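Local coordinates for prohead core protein protease (Enterobacteria phage T4, PDB 5JBL) that acts as a pentameric serine protease of the phage prohead core, switched on by self-cleavage to process prohead proteins and so clear space for the DNA genome, at residues Lys73-Ala84 with Gly172-Leu182. The protein carries 3 engineered substitutions. Residues are numbered along the deposited sequence; the frame is centred on the assembly and turned at random.
Sequences KRLYPKRILEKA and GYRIVNEGFKL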
loop_
_atom_site.group_PDB
_atom_site.type_symbol
_atom_site.label_atom_id
_atom_site.label_comp_id
_atom_site.label_asym_id
_atom_site.label_seq_id
_atom_site.Cartn_x
_atom_site.Cartn_y
_atom_site.Cartn_z
ATOM N N LYS C 73 8.551 33.477 -6.225
ATOM C CA LYS C 73 8.977 34.700 -6.911
ATOM C C LYS C 73 8.300 34.839 -8.276
ATOM O O LYS C 73 8.904 35.301 -9.250
ATOM C CB LYS C 73 10.500 34.770 -7.049
ATOM C CG LYS C 73 11.239 34.658 -5.734
ATOM C CD LYS C 73 10.914 35.835 -4.839
ATOM C CE LYS C 73 11.732 35.804 -3.547
ATOM N NZ LYS C 73 11.347 34.657 -2.664
ATOM N N ARG C 74 7.025 34.463 -8.341
ATOM C CA ARG C 74 6.221 34.586 -9.548
ATOM C C ARG C 74 4.978 35.412 -9.262
ATOM O O ARG C 74 4.381 35.299 -8.189
ATOM C CB ARG C 74 5.801 33.207 -10.070
ATOM C CG ARG C 74 6.961 32.372 -10.510
ATOM C CD ARG C 74 6.536 30.941 -10.659
ATOM N NE ARG C 74 7.672 30.101 -11.004
ATOM C CZ ARG C 74 7.648 28.775 -10.988
ATOM N NH1 ARG C 74 6.538 28.140 -10.636
ATOM N NH2 ARG C 74 8.733 28.092 -11.336
ATOM N N LEU C 75 4.576 36.219 -10.235
ATOM C CA LEU C 75 3.379 37.035 -10.124
ATOM C C LEU C 75 2.421 36.628 -11.231
ATOM O O LEU C 75 2.814 36.576 -12.405
ATOM C CB LEU C 75 3.725 38.529 -10.229
ATOM C CG LEU C 75 2.592 39.552 -10.065
ATOM C CD1 LEU C 75 3.135 40.819 -9.435
ATOM C CD2 LEU C 75 1.920 39.892 -11.392
ATOM N N TYR C 76 1.157 36.369 -10.860
ATOM C CA TYR C 76 0.120 36.050 -11.830
ATOM C C TYR C 76 -0.715 37.297 -12.094
ATOM O O TYR C 76 -1.450 37.730 -11.198
ATOM C CB TYR C 76 -0.766 34.913 -11.319
ATOM C CG TYR C 76 -0.106 33.558 -11.352
ATOM C CD1 TYR C 76 0.923 33.240 -10.473
ATOM C CD2 TYR C 76 -0.508 32.597 -12.268
ATOM C CE1 TYR C 76 1.542 32.002 -10.514
ATOM C CE2 TYR C 76 0.092 31.370 -12.314
ATOM C CZ TYR C 76 1.107 31.071 -11.438
ATOM O OH TYR C 76 1.686 29.831 -11.523
ATOM N N PRO C 77 -0.643 37.911 -13.274
ATOM C CA PRO C 77 -1.490 39.086 -13.545
ATOM C C PRO C 77 -2.970 38.731 -13.476
ATOM O O PRO C 77 -3.378 37.619 -13.825
ATOM C CB PRO C 77 -1.071 39.508 -14.962
ATOM C CG PRO C 77 0.345 38.970 -15.117
ATOM C CD PRO C 77 0.326 37.656 -14.357
ATOM N N LYS C 78 -3.787 39.699 -13.029
ATOM C CA LYS C 78 -5.176 39.373 -12.700
ATOM C C LYS C 78 -5.956 38.891 -13.920
ATOM O O LYS C 78 -6.716 37.916 -13.834
ATOM C CB LYS C 78 -5.891 40.565 -12.066
ATOM C CG LYS C 78 -7.271 40.146 -11.560
ATOM C CD LYS C 78 -7.913 41.136 -10.617
ATOM C CE LYS C 78 -9.161 40.535 -9.987
ATOM N NZ LYS C 78 -9.991 41.578 -9.325
ATOM N N ARG C 79 -5.788 39.561 -15.059
ATOM C CA ARG C 79 -6.518 39.176 -16.264
ATOM C C ARG C 79 -6.169 37.751 -16.687
ATOM O O ARG C 79 -7.038 36.991 -17.137
ATOM C CB ARG C 79 -6.213 40.181 -17.379
ATOM C CG ARG C 79 -6.997 40.031 -18.672
ATOM C CD ARG C 79 -6.719 41.226 -19.597
ATOM N NE ARG C 79 -7.056 40.946 -20.990
ATOM C CZ ARG C 79 -6.859 41.796 -21.995
ATOM N NH1 ARG C 79 -6.324 42.989 -21.768
ATOM N NH2 ARG C 79 -7.195 41.450 -23.231
ATOM N N ILE C 80 -4.903 37.365 -16.526
ATOM C CA ILE C 80 -4.471 36.036 -16.949
ATOM C C ILE C 80 -5.021 34.964 -16.023
ATOM O O ILE C 80 -5.479 33.905 -16.478
ATOM C CB ILE C 80 -2.933 35.994 -17.024
ATOM C CG1 ILE C 80 -2.465 36.917 -18.157
ATOM C CG2 ILE C 80 -2.422 34.559 -17.163
ATOM C CD1 ILE C 80 -0.982 37.135 -18.234
ATOM N N LEU C 81 -4.987 35.209 -14.709
ATOM C CA LEU C 81 -5.515 34.217 -13.777
ATOM C C LEU C 81 -7.035 34.155 -13.832
ATOM O O LEU C 81 -7.615 33.087 -13.590
ATOM C CB LEU C 81 -5.061 34.510 -12.348
ATOM C CG LEU C 81 -5.218 33.382 -11.330
ATOM C CD1 LEU C 81 -4.471 32.088 -11.724
ATOM C CD2 LEU C 81 -4.801 33.858 -9.970
ATOM N N GLU C 82 -7.693 35.283 -14.118
ATOM C CA GLU C 82 -9.145 35.266 -14.288
ATOM C C GLU C 82 -9.549 34.331 -15.415
ATOM O O GLU C 82 -10.494 33.546 -15.275
ATOM C CB GLU C 82 -9.659 36.673 -14.573
ATOM C CG GLU C 82 -9.907 37.486 -13.344
ATOM C CD GLU C 82 -10.329 38.892 -13.686
ATOM O OE1 GLU C 82 -10.161 39.280 -14.857
ATOM O OE2 GLU C 82 -10.805 39.608 -12.785
ATOM N N LYS C 83 -8.826 34.399 -16.536
ATOM C CA LYS C 83 -9.108 33.545 -17.678
ATOM C C LYS C 83 -8.835 32.083 -17.348
ATOM O O LYS C 83 -9.632 31.202 -17.691
ATOM C CB LYS C 83 -8.262 34.013 -18.867
ATOM C CG LYS C 83 -8.308 33.141 -20.093
ATOM C CD LYS C 83 -9.703 33.097 -20.672
ATOM C CE LYS C 83 -9.761 32.229 -21.914
ATOM N NZ LYS C 83 -11.167 31.984 -22.350
ATOM N N ALA C 84 -7.719 31.808 -16.667
ATOM C CA ALA C 84 -7.362 30.435 -16.328
ATOM C C ALA C 84 -8.344 29.829 -15.336
ATOM O O ALA C 84 -8.665 28.635 -15.425
ATOM C CB ALA C 84 -5.935 30.396 -15.765
ATOM N N GLY C 172 14.092 40.599 -9.520
ATOM C CA GLY C 172 13.990 39.504 -8.588
ATOM C C GLY C 172 12.729 38.687 -8.682
ATOM O O GLY C 172 12.469 37.886 -7.777
ATOM N N TYR C 173 11.915 38.873 -9.723
ATOM C CA TYR C 173 10.745 38.013 -9.877
ATOM C C TYR C 173 10.395 37.854 -11.353
ATOM O O TYR C 173 10.947 38.519 -12.233
ATOM C CB TYR C 173 9.535 38.521 -9.059
ATOM C CG TYR C 173 8.877 39.807 -9.534
ATOM C CD1 TYR C 173 7.746 39.775 -10.346
ATOM C CD2 TYR C 173 9.360 41.046 -9.134
ATOM C CE1 TYR C 173 7.133 40.941 -10.768
ATOM C CE2 TYR C 173 8.752 42.223 -9.548
ATOM C CZ TYR C 173 7.638 42.160 -10.367
ATOM O OH TYR C 173 7.029 43.317 -10.783
ATOM N N ARG C 174 9.508 36.899 -11.607
ATOM C CA ARG C 174 9.027 36.553 -12.933
ATOM C C ARG C 174 7.534 36.826 -13.032
ATOM O O ARG C 174 6.803 36.724 -12.047
ATOM C CB ARG C 174 9.319 35.079 -13.260
ATOM C CG ARG C 174 10.675 34.806 -13.913
ATOM C CD ARG C 174 11.883 35.197 -13.099
ATOM N NE ARG C 174 11.995 34.540 -11.803
ATOM C CZ ARG C 174 12.867 34.915 -10.872
ATOM N NH1 ARG C 174 13.676 35.945 -11.108
ATOM N NH2 ARG C 174 12.921 34.280 -9.712
ATOM N N ILE C 175 7.089 37.190 -14.231
ATOM C CA ILE C 175 5.674 37.414 -14.514
ATOM C C ILE C 175 5.184 36.267 -15.385
ATOM O O ILE C 175 5.844 35.899 -16.364
ATOM C CB ILE C 175 5.446 38.764 -15.213
ATOM C CG1 ILE C 175 5.925 39.916 -14.324
ATOM C CG2 ILE C 175 3.971 38.943 -15.564
ATOM C CD1 ILE C 175 5.865 41.281 -15.001
ATOM N N VAL C 176 4.022 35.715 -15.041
ATOM C CA VAL C 176 3.436 34.643 -15.840
ATOM C C VAL C 176 2.894 35.232 -17.134
ATOM O O VAL C 176 2.226 36.274 -17.128
ATOM C CB VAL C 176 2.350 33.921 -15.034
ATOM C CG1 VAL C 176 1.701 32.813 -15.845
ATOM C CG2 VAL C 176 2.960 33.342 -13.757
ATOM N N ASN C 177 3.190 34.573 -18.255
ATOM C CA ASN C 177 2.813 35.096 -19.558
ATOM C C ASN C 177 1.370 34.742 -19.896
ATOM O O ASN C 177 0.749 33.864 -19.289
ATOM C CB ASN C 177 3.755 34.570 -20.643
ATOM C CG ASN C 177 5.160 35.143 -20.522
ATOM O OD1 ASN C 177 5.339 36.301 -20.154
ATOM N ND2 ASN C 177 6.161 34.329 -20.819
ATOM N N GLU C 178 0.835 35.458 -20.880
ATOM C CA GLU C 178 -0.509 35.185 -21.362
ATOM C C GLU C 178 -0.615 33.735 -21.816
ATOM O O GLU C 178 0.334 33.162 -22.359
ATOM C CB GLU C 178 -0.850 36.157 -22.507
ATOM C CG GLU C 178 -2.312 36.209 -22.899
ATOM C CD GLU C 178 -2.578 37.174 -24.051
ATOM O OE1 GLU C 178 -1.659 37.942 -24.413
ATOM O OE2 GLU C 178 -3.706 37.173 -24.586
ATOM N N GLY C 179 -1.770 33.130 -21.574
ATOM C CA GLY C 179 -1.984 31.756 -21.962
ATOM C C GLY C 179 -1.806 30.737 -20.863
ATOM O O GLY C 179 -1.909 29.537 -21.144
ATOM N N PHE C 180 -1.513 31.168 -19.631
ATOM C CA PHE C 180 -1.401 30.235 -18.523
ATOM C C PHE C 180 -2.654 29.383 -18.423
ATOM O O PHE C 180 -3.773 29.879 -18.559
ATOM C CB PHE C 180 -1.195 30.978 -17.200
ATOM C CG PHE C 180 -1.295 30.085 -15.995
ATOM C CD1 PHE C 180 -2.431 30.085 -15.204
ATOM C CD2 PHE C 180 -0.261 29.219 -15.675
ATOM C CE1 PHE C 180 -2.527 29.262 -14.109
ATOM C CE2 PHE C 180 -0.341 28.390 -14.578
ATOM C CZ PHE C 180 -1.477 28.404 -13.788
ATOM N N LYS C 181 -2.462 28.093 -18.178
ATOM C CA LYS C 181 -3.567 27.159 -18.058
ATOM C C LYS C 181 -3.494 26.497 -16.689
ATOM O O LYS C 181 -2.451 25.956 -16.310
ATOM C CB LYS C 181 -3.534 26.116 -19.178
ATOM C CG LYS C 181 -4.560 25.005 -18.999
ATOM C CD LYS C 181 -4.529 24.018 -20.154
ATOM C CE LYS C 181 -5.736 23.091 -20.127
ATOM N NZ LYS C 181 -5.517 21.888 -20.980
ATOM N N LEU C 182 -4.585 26.566 -15.937
ATOM C CA LEU C 182 -4.653 25.946 -14.622
ATOM C C LEU C 182 -5.108 24.498 -14.793
ATOM O O LEU C 182 -6.184 24.251 -15.332
ATOM C CB LEU C 182 -5.627 26.721 -13.730
ATOM C CG LEU C 182 -5.755 26.240 -12.279
ATOM C CD1 LEU C 182 -4.410 26.400 -11.578
ATOM C CD2 LEU C 182 -6.826 27.040 -11.562
HETATM O O HOH W 1 -4.837 32.503 -18.604
HETATM O O HOH W 2 -7.098 27.076 -17.148
#
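A short parallel β-ladder that runs on into a helix packed beside a β-turn joins residues 73-84 to 172-182 in this procapsid protease. Strand 74-75 lies along strand 174-176 at the border of a mixed sheet, and three backbone hydrogen bonds zip them together: Arg-174 N to Lys-73 O (2.9 Å), Leu-75 N to Arg-174 O, and Val-176 N to Leu-75 O, with an N-H...O angle of 171°. Where the ladder ends, side chains take over. Val-176 CG2 sits over the centre of one face of the Tyr-76 ring, a CH-pi contact of 3.6 Å to the centroid. The same ring turns its edge to a face of Phe-180 in a T-shaped stack, planes at 82°, with Tyr-76 CE2 3.7 Å from Phe-180 CZ. Outside the two segments, Glu-28 hydrogen-bonds the Tyr-76 hydroxyl and forms a salt bridge with Arg-74; these bonds tie the sheet edge to strand 24-29, and Glu-28 is inferred to flank an autolytic cleavage site. Helix 78-93, with Pro-77 at its N-cap, presses Ile-80 into the type II turn 177-180. Ile-80 CG1 lies anti to the carbonyl carbon and the chain runs on extended (chi2 172°), which carries CD1 to 3.6 Å from Glu-178 N, while Ala-84 CB abuts Phe-180 CD1. One water donates to both Ile-80 O and Phe-180 O; a second accepts from Leu-182 N and lies 2.8 Å from Ala-84 O.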